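Local coordinates for protein carboxypeptidase Y inhibitor (Saccharomyces cerevisiae, PDB 1WPX) that inhibits carboxypeptidase Y, a serine carboxypeptidase, specifically and potently as a member of the phosphatidylethanolamine-binding protein family, at residues L167-P172 against N206-S212; Q32-I36 against N69-Q73; A58-P62 against Y150-A154. All coordinates share one frame; numbering follows the deposited sequence.

Contact 1: L167-P172 against N206-S212; sequences LLYKQP and NLQLVAS
L209 reaches across to the ring of Y169 with one methyl: CD2 stands 4.3 Å from the ring centroid, 12° off the normal, a CH-pi contact over the face. In Y169 chi1 of -69° places CG anti to the carbonyl carbon, which brings the CD2-CE2 side of the ring to L209 and L207; L207 CB packs 3.6 Å from CD2 of Y169, the two side chains crossing at about a right angle. Beneath these groups the backbones run antiparallel. L168 N donates to A211 O, while K170 and Q208 form a reciprocal hydrogen-bonded pair. Between them lies a classic beta bulge, V210 and A211 both facing L168. The carbonyl O of L168 takes V210 N at 2.8 Å and a weak, 3.4 Å bond from A211 N. Packing thins toward the solvent. K170 and Q208 lie side by side, extended and pointing the same way, with CD of K170 4.0 Å from OE1 of Q208. P172 CG meets the carbonyl of N206, whose positive phi closes a Schellman motif at the helix end. Helix 198-203 covers Y169 and L207 through V198, A202 and W201; L168, on the face with A211, touches F66 of strand 63-69, as does V210 from the bulge, and strand 90-96 flanks 167-170.

Contact 2: Q32-I36 against N69-Q73; sequences QPSGI and NKQMQ
The flat group at the centre is the G35-I36 peptide, and the thioether of M72 lies over one face of it, with M72 CE 4.1 Å from G35 O. On the other face sits the methyl of A211, CB, from the neighbouring strand 208-217. A second flat group is the amide of Q73, whose side chain ends beside the S34 hydroxyl. M72 gets its tip into position by a bend at its last torsion, chi3 72°, which folds CE back to 3.8 Å from CG2 of I36; these two side chains meet at a slant. Earlier along the same side chain, SD is 3.9 Å from G35 CA. Segment 69-73 is shaped by an inverse gamma turn centred on K70 and by a bond from M72 N to N69 O, which together bring M72 back over the strand. Here strands 35-40 and 63-69 part: I36 still pairs with T67, but S34 O is 3.7 Å from N69 N. A9 of helix 8-18 touches M72, while I13 and Y16 of the same helix pack on P33. I36 also packs against an apolar side chain of the other protein chain in the assembly. P33 O and M72 O, both acceptors, come near each other without being bonded. Across the two segments no clear hydrogen bond is made, and the contact probably rests mainly on dispersion between a flexible thioether, the face of a peptide and the CG2 methyl of the branched I36, an apolar joint between the start of one strand and the loop that follows another.

Contact 3: A58-P62 against Y150-A154; sequences ARSKP and YMGPA. With SO4 (sulfate ion), chain G.
Y150 reaches from the 150-154 loop of the phosphatidylethanolamine-binding protein fold onto the 58-62 loop, its ring against K61 and P62 and its hydroxyl on A58. K61 CA is 3.8 Å from the ring centroid and 14° off the normal, a CH-pi contact over one face but displaced toward the rim. P62 CD approaches the same face less squarely, 4.2 Å from the centroid. At the edge, near the ring plane, come the carbonyl oxygens of A58 and R59. The phenol donates to A58 O, with OH 2.8 Å from that oxygen and above the carbonyl plane, away from the lone-pair direction. CG of Y150 lies anti to the backbone N (chi1 180°), which carries the ring out over K61 and its hydroxyl to A58 O. The same oxygen also receives a CA-H contact from G152, 3.3 Å from its CA, and P153 CD packs against the A58 methyl, CB, at 3.4 Å. Further out, Y150 OH is also hydrogen-bonded to Y41 OH, giving the phenol a second partner, and L113 of strand 110-120 touches Y150. F215 of strand 208-217 packs on both A58 and P153, while F166 touches P62. M151 O is hydrogen-bonded to H112 ND1, which would help to fix the rotation of that imidazole, whose NE2 is hydrogen-bonded to a sulfate, probably from the crystallisation liquor, that is also held by Y164 OH. The anion's position is consistent with the phosphate-binding pocket known in relatives of this family. The loop itself supplies one further donor: A154 N, 2.8 Å from sulfate O2, with an N-H...O angle of 155°.

Contacts 1 and 2 adjoin, their centres 13 Å apart: V210 O probably accepts from S34 N at 3.1 Å, tying strand 208-217 to the run into strand 35-40 within the same antiparallel sheet. Contact 3 stands apart, its centre 21 Å from that of contact 1 and 27 Å from that of contact 2, across the centre of the chain from both. Contact 1 follows each of the others along the chain, whereas 58-62 falls between the two segments of contact 2, so those two interlock. F166 and F215 on strands 162-170 and 208-217, the pair joined in contact 1, pack on contact 3, while contact 2 is the one that meets the other protein chain.

Contact 1: L167-P172 against N206-S212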
loop_
_atom_site.group_PDB
_atom_site.type_symbol
_atom_site.label_atom_id
_atom_site.label_comp_id
_atom_site.label_asym_id
_atom_site.label_seq_id
_atom_site.Cartn_x
_atom_site.Cartn_y
_atom_site.Cartn_z
ATOM N N LEU B 167 -14.128 -9.954 16.715
ATOM C CA LEU B 167 -14.286 -8.901 17.717
ATOM C C LEU B 167 -13.683 -9.309 19.058
ATOM O O LEU B 167 -13.925 -10.418 19.549
ATOM C CB LEU B 167 -15.765 -8.552 17.917
ATOM C CG LEU B 167 -16.565 -8.116 16.689
ATOM C CD1 LEU B 167 -17.240 -9.327 16.084
ATOM C CD2 LEU B 167 -17.611 -7.100 17.081
ATOM N N LEU B 168 -12.893 -8.411 19.643
ATOM C CA LEU B 168 -12.263 -8.674 20.929
ATOM C C LEU B 168 -12.955 -7.858 22.022
ATOM O O LEU B 168 -13.026 -6.630 21.941
ATOM C CB LEU B 168 -10.773 -8.318 20.883
ATOM C CG LEU B 168 -9.989 -8.624 22.164
ATOM C CD1 LEU B 168 -9.905 -10.125 22.339
ATOM C CD2 LEU B 168 -8.591 -8.030 22.096
ATOM N N TYR B 169 -13.473 -8.546 23.036
ATOM C CA TYR B 169 -14.150 -7.869 24.139
ATOM C C TYR B 169 -13.432 -8.053 25.467
ATOM O O TYR B 169 -12.817 -9.089 25.715
ATOM C CB TYR B 169 -15.575 -8.393 24.309
ATOM C CG TYR B 169 -16.535 -8.028 23.208
ATOM C CD1 TYR B 169 -16.671 -8.835 22.079
ATOM C CD2 TYR B 169 -17.329 -6.883 23.306
ATOM C CE1 TYR B 169 -17.579 -8.512 21.071
ATOM C CE2 TYR B 169 -18.235 -6.545 22.306
ATOM C CZ TYR B 169 -18.360 -7.366 21.189
ATOM O OH TYR B 169 -19.274 -7.049 20.207
ATOM N N LYS B 170 -13.511 -7.038 26.320
ATOM C CA LYS B 170 -12.920 -7.120 27.648
ATOM C C LYS B 170 -14.078 -7.494 28.565
ATOM O O LYS B 170 -15.126 -6.854 28.520
ATOM C CB LYS B 170 -12.353 -5.775 28.087
ATOM C CG LYS B 170 -11.847 -5.802 29.515
ATOM C CD LYS B 170 -11.664 -4.409 30.078
ATOM C CE LYS B 170 -11.318 -4.473 31.560
ATOM N NZ LYS B 170 -11.075 -3.123 32.153
ATOM N N GLN B 171 -13.903 -8.531 29.377
ATOM C CA GLN B 171 -14.959 -8.966 30.289
ATOM C C GLN B 171 -14.926 -8.125 31.559
ATOM O O GLN B 171 -13.876 -7.603 31.926
ATOM C CB GLN B 171 -14.769 -10.443 30.645
ATOM C CG GLN B 171 -14.740 -11.359 29.433
ATOM C CD GLN B 171 -14.414 -12.805 29.776
ATOM O OE1 GLN B 171 -14.208 -13.633 28.886
ATOM N NE2 GLN B 171 -14.372 -13.116 31.066
ATOM N N PRO B 172 -16.077 -7.973 32.241
ATOM C CA PRO B 172 -16.132 -7.185 33.481
ATOM C C PRO B 172 -15.238 -7.890 34.499
ATOM O O PRO B 172 -15.199 -9.126 34.539
ATOM C CB PRO B 172 -17.607 -7.264 33.889
ATOM C CG PRO B 172 -18.328 -7.629 32.627
ATOM C CD PRO B 172 -17.387 -8.585 31.953
ATOM N N ASN B 206 -22.636 -7.074 29.442
ATOM C CA ASN B 206 -21.731 -5.999 29.812
ATOM C C ASN B 206 -20.305 -6.146 29.311
ATOM O O ASN B 206 -19.365 -5.855 30.045
ATOM C CB ASN B 206 -21.710 -5.863 31.330
ATOM C CG ASN B 206 -23.088 -5.619 31.905
ATOM O OD1 ASN B 206 -23.409 -6.095 32.995
ATOM N ND2 ASN B 206 -23.912 -4.865 31.178
ATOM N N LEU B 207 -20.131 -6.589 28.068
ATOM C CA LEU B 207 -18.787 -6.737 27.514
ATOM C C LEU B 207 -18.351 -5.428 26.865
ATOM O O LEU B 207 -19.167 -4.705 26.307
ATOM C CB LEU B 207 -18.746 -7.869 26.487
ATOM C CG LEU B 207 -19.244 -9.239 26.955
ATOM C CD1 LEU B 207 -18.790 -10.293 25.964
ATOM C CD2 LEU B 207 -18.705 -9.557 28.338
ATOM N N GLN B 208 -17.064 -5.123 26.949
ATOM C CA GLN B 208 -16.536 -3.891 26.378
ATOM C C GLN B 208 -15.730 -4.185 25.113
ATOM O O GLN B 208 -14.676 -4.812 25.183
ATOM C CB GLN B 208 -15.638 -3.195 27.402
ATOM C CG GLN B 208 -15.379 -1.719 27.124
ATOM C CD GLN B 208 -14.226 -1.164 27.948
ATOM O OE1 GLN B 208 -14.113 -1.431 29.145
ATOM N NE2 GLN B 208 -13.366 -0.383 27.307
ATOM N N LEU B 209 -16.228 -3.732 23.964
ATOM C CA LEU B 209 -15.545 -3.934 22.683
ATOM C C LEU B 209 -14.201 -3.212 22.703
ATOM O O LEU B 209 -14.139 -2.031 23.031
ATOM C CB LEU B 209 -16.380 -3.366 21.535
ATOM C CG LEU B 209 -16.395 -4.111 20.195
ATOM C CD1 LEU B 209 -16.600 -3.104 19.065
ATOM C CD2 LEU B 209 -15.105 -4.875 19.989
ATOM N N VAL B 210 -13.130 -3.909 22.344
ATOM C CA VAL B 210 -11.806 -3.296 22.339
ATOM C C VAL B 210 -11.167 -3.235 20.954
ATOM O O VAL B 210 -10.442 -2.291 20.650
ATOM C CB VAL B 210 -10.846 -4.034 23.317
ATOM C CG1 VAL B 210 -9.407 -3.588 23.098
ATOM C CG2 VAL B 210 -11.245 -3.728 24.748
ATOM N N ALA B 211 -11.435 -4.233 20.114
ATOM C CA ALA B 211 -10.853 -4.261 18.775
ATOM C C ALA B 211 -11.635 -5.133 17.804
ATOM O O ALA B 211 -12.499 -5.916 18.208
ATOM C CB ALA B 211 -9.413 -4.742 18.847
ATOM N N SER B 212 -11.317 -4.992 16.517
ATOM C CA SER B 212 -11.977 -5.759 15.464
ATOM C C SER B 212 -11.217 -5.785 14.132
ATOM O O SER B 212 -10.593 -4.806 13.740
ATOM C CB SER B 212 -13.378 -5.204 15.222
ATOM O OG SER B 212 -14.018 -5.907 14.172
#

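Contact 2: Q32-I36 against N69-Q73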
loop_
_atom_site.group_PDB
_atom_site.type_symbol
_atom_site.label_atom_id
_atom_site.label_comp_id
_atom_site.label_asym_id
_atom_site.label_seq_id
_atom_site.Cartn_x
_atom_site.Cartn_y
_atom_site.Cartn_z
ATOM N N GLN B 32 -14.478 3.575 19.136
ATOM C CA GLN B 32 -13.076 3.936 18.978
ATOM C C GLN B 32 -12.249 2.730 19.384
ATOM O O GLN B 32 -12.366 2.248 20.505
ATOM C CB GLN B 32 -12.705 5.106 19.893
ATOM C CG GLN B 32 -13.318 6.442 19.515
ATOM C CD GLN B 32 -12.742 7.001 18.231
ATOM O OE1 GLN B 32 -12.820 6.366 17.178
ATOM N NE2 GLN B 32 -12.158 8.194 18.309
ATOM N N PRO B 33 -11.412 2.216 18.476
ATOM C CA PRO B 33 -10.578 1.055 18.804
ATOM C C PRO B 33 -9.492 1.452 19.806
ATOM O O PRO B 33 -8.943 2.550 19.722
ATOM C CB PRO B 33 -9.981 0.658 17.451
ATOM C CG PRO B 33 -10.974 1.196 16.457
ATOM C CD PRO B 33 -11.338 2.529 17.040
ATOM N N SER B 34 -9.186 0.564 20.749
ATOM C CA SER B 34 -8.158 0.843 21.745
ATOM C C SER B 34 -6.842 0.242 21.309
ATOM O O SER B 34 -5.785 0.590 21.828
ATOM C CB SER B 34 -8.553 0.275 23.102
ATOM O OG SER B 34 -9.660 0.978 23.625
ATOM N N GLY B 35 -6.920 -0.669 20.350
ATOM C CA GLY B 35 -5.731 -1.314 19.830
ATOM C C GLY B 35 -6.102 -1.930 18.501
ATOM O O GLY B 35 -7.145 -1.595 17.942
ATOM N N ILE B 36 -5.261 -2.809 17.975
ATOM C CA ILE B 36 -5.595 -3.448 16.720
ATOM C C ILE B 36 -5.433 -4.950 16.872
ATOM O O ILE B 36 -4.512 -5.427 17.534
ATOM C CB ILE B 36 -4.730 -2.907 15.539
ATOM C CG1 ILE B 36 -3.369 -3.581 15.526
ATOM C CG2 ILE B 36 -4.603 -1.387 15.621
ATOM C CD1 ILE B 36 -3.323 -4.733 14.552
ATOM N N ASN B 69 -2.049 0.454 22.043
ATOM C CA ASN B 69 -1.308 1.689 21.844
ATOM C C ASN B 69 -2.025 2.814 22.567
ATOM O O ASN B 69 -3.033 3.328 22.075
ATOM C CB ASN B 69 -1.210 2.017 20.355
ATOM C CG ASN B 69 -0.457 3.301 20.095
ATOM O OD1 ASN B 69 0.683 3.460 20.534
ATOM N ND2 ASN B 69 -1.088 4.229 19.379
ATOM N N LYS B 70 -1.523 3.178 23.744
ATOM C CA LYS B 70 -2.130 4.257 24.514
ATOM C C LYS B 70 -1.936 5.543 23.734
ATOM O O LYS B 70 -0.941 6.249 23.908
ATOM C CB LYS B 70 -1.474 4.379 25.890
ATOM C CG LYS B 70 -1.897 5.617 26.668
ATOM C CD LYS B 70 -1.258 5.639 28.045
ATOM C CE LYS B 70 -1.338 7.020 28.667
ATOM N NZ LYS B 70 -0.551 8.009 27.871
ATOM N N GLN B 71 -2.891 5.833 22.859
ATOM C CA GLN B 71 -2.834 7.021 22.027
ATOM C C GLN B 71 -4.042 6.973 21.099
ATOM O O GLN B 71 -4.659 7.997 20.808
ATOM C CB GLN B 71 -1.533 7.030 21.213
ATOM C CG GLN B 71 -1.131 8.402 20.709
ATOM C CD GLN B 71 -2.090 8.951 19.670
ATOM O OE1 GLN B 71 -2.212 10.166 19.499
ATOM N NE2 GLN B 71 -2.767 8.056 18.956
ATOM N N MET B 72 -4.375 5.771 20.644
ATOM C CA MET B 72 -5.517 5.570 19.761
ATOM C C MET B 72 -6.807 5.945 20.487
ATOM O O MET B 72 -7.910 5.749 19.967
ATOM C CB MET B 72 -5.585 4.110 19.325
ATOM C CG MET B 72 -4.344 3.628 18.609
ATOM S SD MET B 72 -4.506 1.916 18.111
ATOM C CE MET B 72 -5.692 2.088 16.783
ATOM N N GLN B 73 -6.654 6.489 21.691
ATOM C CA GLN B 73 -7.787 6.894 22.509
ATOM C C GLN B 73 -7.690 8.363 22.912
ATOM O O GLN B 73 -6.600 8.883 23.153
ATOM C CB GLN B 73 -7.854 6.011 23.756
ATOM C CG GLN B 73 -8.021 4.534 23.448
ATOM C CD GLN B 73 -8.137 3.684 24.697
ATOM O OE1 GLN B 73 -7.172 3.510 25.441
ATOM N NE2 GLN B 73 -9.329 3.152 24.938
#

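Contact 3: A58-P62 against Y150-A154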
loop_
_atom_site.group_PDB
_atom_site.type_symbol
_atom_site.label_atom_id
_atom_site.label_comp_id
_atom_site.label_asym_id
_atom_site.label_seq_id
_atom_site.Cartn_x
_atom_site.Cartn_y
_atom_site.Cartn_z
ATOM N N ALA B 58 -9.445 -20.710 5.478
ATOM C CA ALA B 58 -10.040 -20.340 6.759
ATOM C C ALA B 58 -10.736 -21.554 7.375
ATOM O O ALA B 58 -11.711 -21.427 8.115
ATOM C CB ALA B 58 -11.036 -19.212 6.557
ATOM N N ARG B 59 -10.203 -22.731 7.072
ATOM C CA ARG B 59 -10.757 -23.994 7.544
ATOM C C ARG B 59 -10.552 -24.262 9.041
ATOM O O ARG B 59 -11.465 -24.730 9.717
ATOM C CB ARG B 59 -10.154 -25.132 6.716
ATOM C CG ARG B 59 -10.913 -26.434 6.775
ATOM C CD ARG B 59 -10.193 -27.513 5.981
ATOM N NE ARG B 59 -8.780 -27.604 6.352
ATOM C CZ ARG B 59 -8.026 -28.687 6.186
ATOM N NH1 ARG B 59 -8.546 -29.788 5.655
ATOM N NH2 ARG B 59 -6.747 -28.670 6.549
ATOM N N SER B 60 -9.362 -23.971 9.559
ATOM C CA SER B 60 -9.076 -24.196 10.977
ATOM C C SER B 60 -9.091 -22.890 11.762
ATOM O O SER B 60 -9.239 -21.816 11.183
ATOM C CB SER B 60 -7.717 -24.878 11.139
ATOM O OG SER B 60 -7.687 -26.106 10.429
ATOM N N LYS B 61 -8.942 -22.976 13.080
ATOM C CA LYS B 61 -8.955 -21.774 13.902
ATOM C C LYS B 61 -7.685 -20.949 13.693
ATOM O O LYS B 61 -6.580 -21.488 13.666
ATOM C CB LYS B 61 -9.116 -22.125 15.386
ATOM C CG LYS B 61 -9.398 -20.899 16.245
ATOM C CD LYS B 61 -9.903 -21.236 17.640
ATOM C CE LYS B 61 -8.802 -21.744 18.551
ATOM N NZ LYS B 61 -9.319 -21.916 19.942
ATOM N N PRO B 62 -7.834 -19.623 13.538
ATOM C CA PRO B 62 -6.706 -18.714 13.326
ATOM C C PRO B 62 -6.002 -18.287 14.608
ATOM O O PRO B 62 -6.506 -18.504 15.708
ATOM C CB PRO B 62 -7.362 -17.535 12.629
ATOM C CG PRO B 62 -8.663 -17.448 13.346
ATOM C CD PRO B 62 -9.112 -18.897 13.410
ATOM N N TYR B 150 -14.956 -23.312 17.025
ATOM C CA TYR B 150 -14.719 -22.682 15.734
ATOM C C TYR B 150 -15.268 -23.446 14.539
ATOM O O TYR B 150 -15.185 -24.671 14.469
ATOM C CB TYR B 150 -13.220 -22.473 15.504
ATOM C CG TYR B 150 -12.898 -21.822 14.173
ATOM C CD1 TYR B 150 -13.003 -20.442 14.008
ATOM C CD2 TYR B 150 -12.509 -22.585 13.073
ATOM C CE1 TYR B 150 -12.728 -19.832 12.777
ATOM C CE2 TYR B 150 -12.234 -21.991 11.839
ATOM C CZ TYR B 150 -12.345 -20.612 11.701
ATOM O OH TYR B 150 -12.065 -20.005 10.495
ATOM N N MET B 151 -15.814 -22.691 13.594
ATOM C CA MET B 151 -16.341 -23.237 12.354
ATOM C C MET B 151 -16.017 -22.233 11.247
ATOM O O MET B 151 -16.494 -21.099 11.273
ATOM C CB MET B 151 -17.847 -23.436 12.442
ATOM C CG MET B 151 -18.386 -24.222 11.269
ATOM S SD MET B 151 -20.153 -24.486 11.347
ATOM C CE MET B 151 -20.703 -23.217 10.185
ATOM N N GLY B 152 -15.195 -22.653 10.287
ATOM C CA GLY B 152 -14.805 -21.780 9.195
ATOM C C GLY B 152 -15.924 -21.322 8.275
ATOM O O GLY B 152 -17.052 -21.805 8.371
ATOM N N PRO B 153 -15.633 -20.384 7.357
ATOM C CA PRO B 153 -16.640 -19.874 6.423
ATOM C C PRO B 153 -17.202 -20.989 5.554
ATOM O O PRO B 153 -16.477 -21.910 5.145
ATOM C CB PRO B 153 -15.865 -18.847 5.599
ATOM C CG PRO B 153 -14.781 -18.413 6.521
ATOM C CD PRO B 153 -14.342 -19.712 7.139
ATOM N N ALA B 154 -18.496 -20.900 5.278
ATOM C CA ALA B 154 -19.176 -21.891 4.460
ATOM C C ALA B 154 -20.369 -21.229 3.786
ATOM O O ALA B 154 -21.491 -21.745 3.828
ATOM C CB ALA B 154 -19.635 -23.050 5.326
HETATM S S SO4 G . -21.698 -18.905 7.051
HETATM O O1 SO4 G . -22.386 -20.012 7.739
HETATM O O2 SO4 G . -20.311 -19.310 6.751
HETATM O O3 SO4 G . -22.410 -18.592 5.797
HETATM O O4 SO4 G . -21.696 -17.716 7.920
#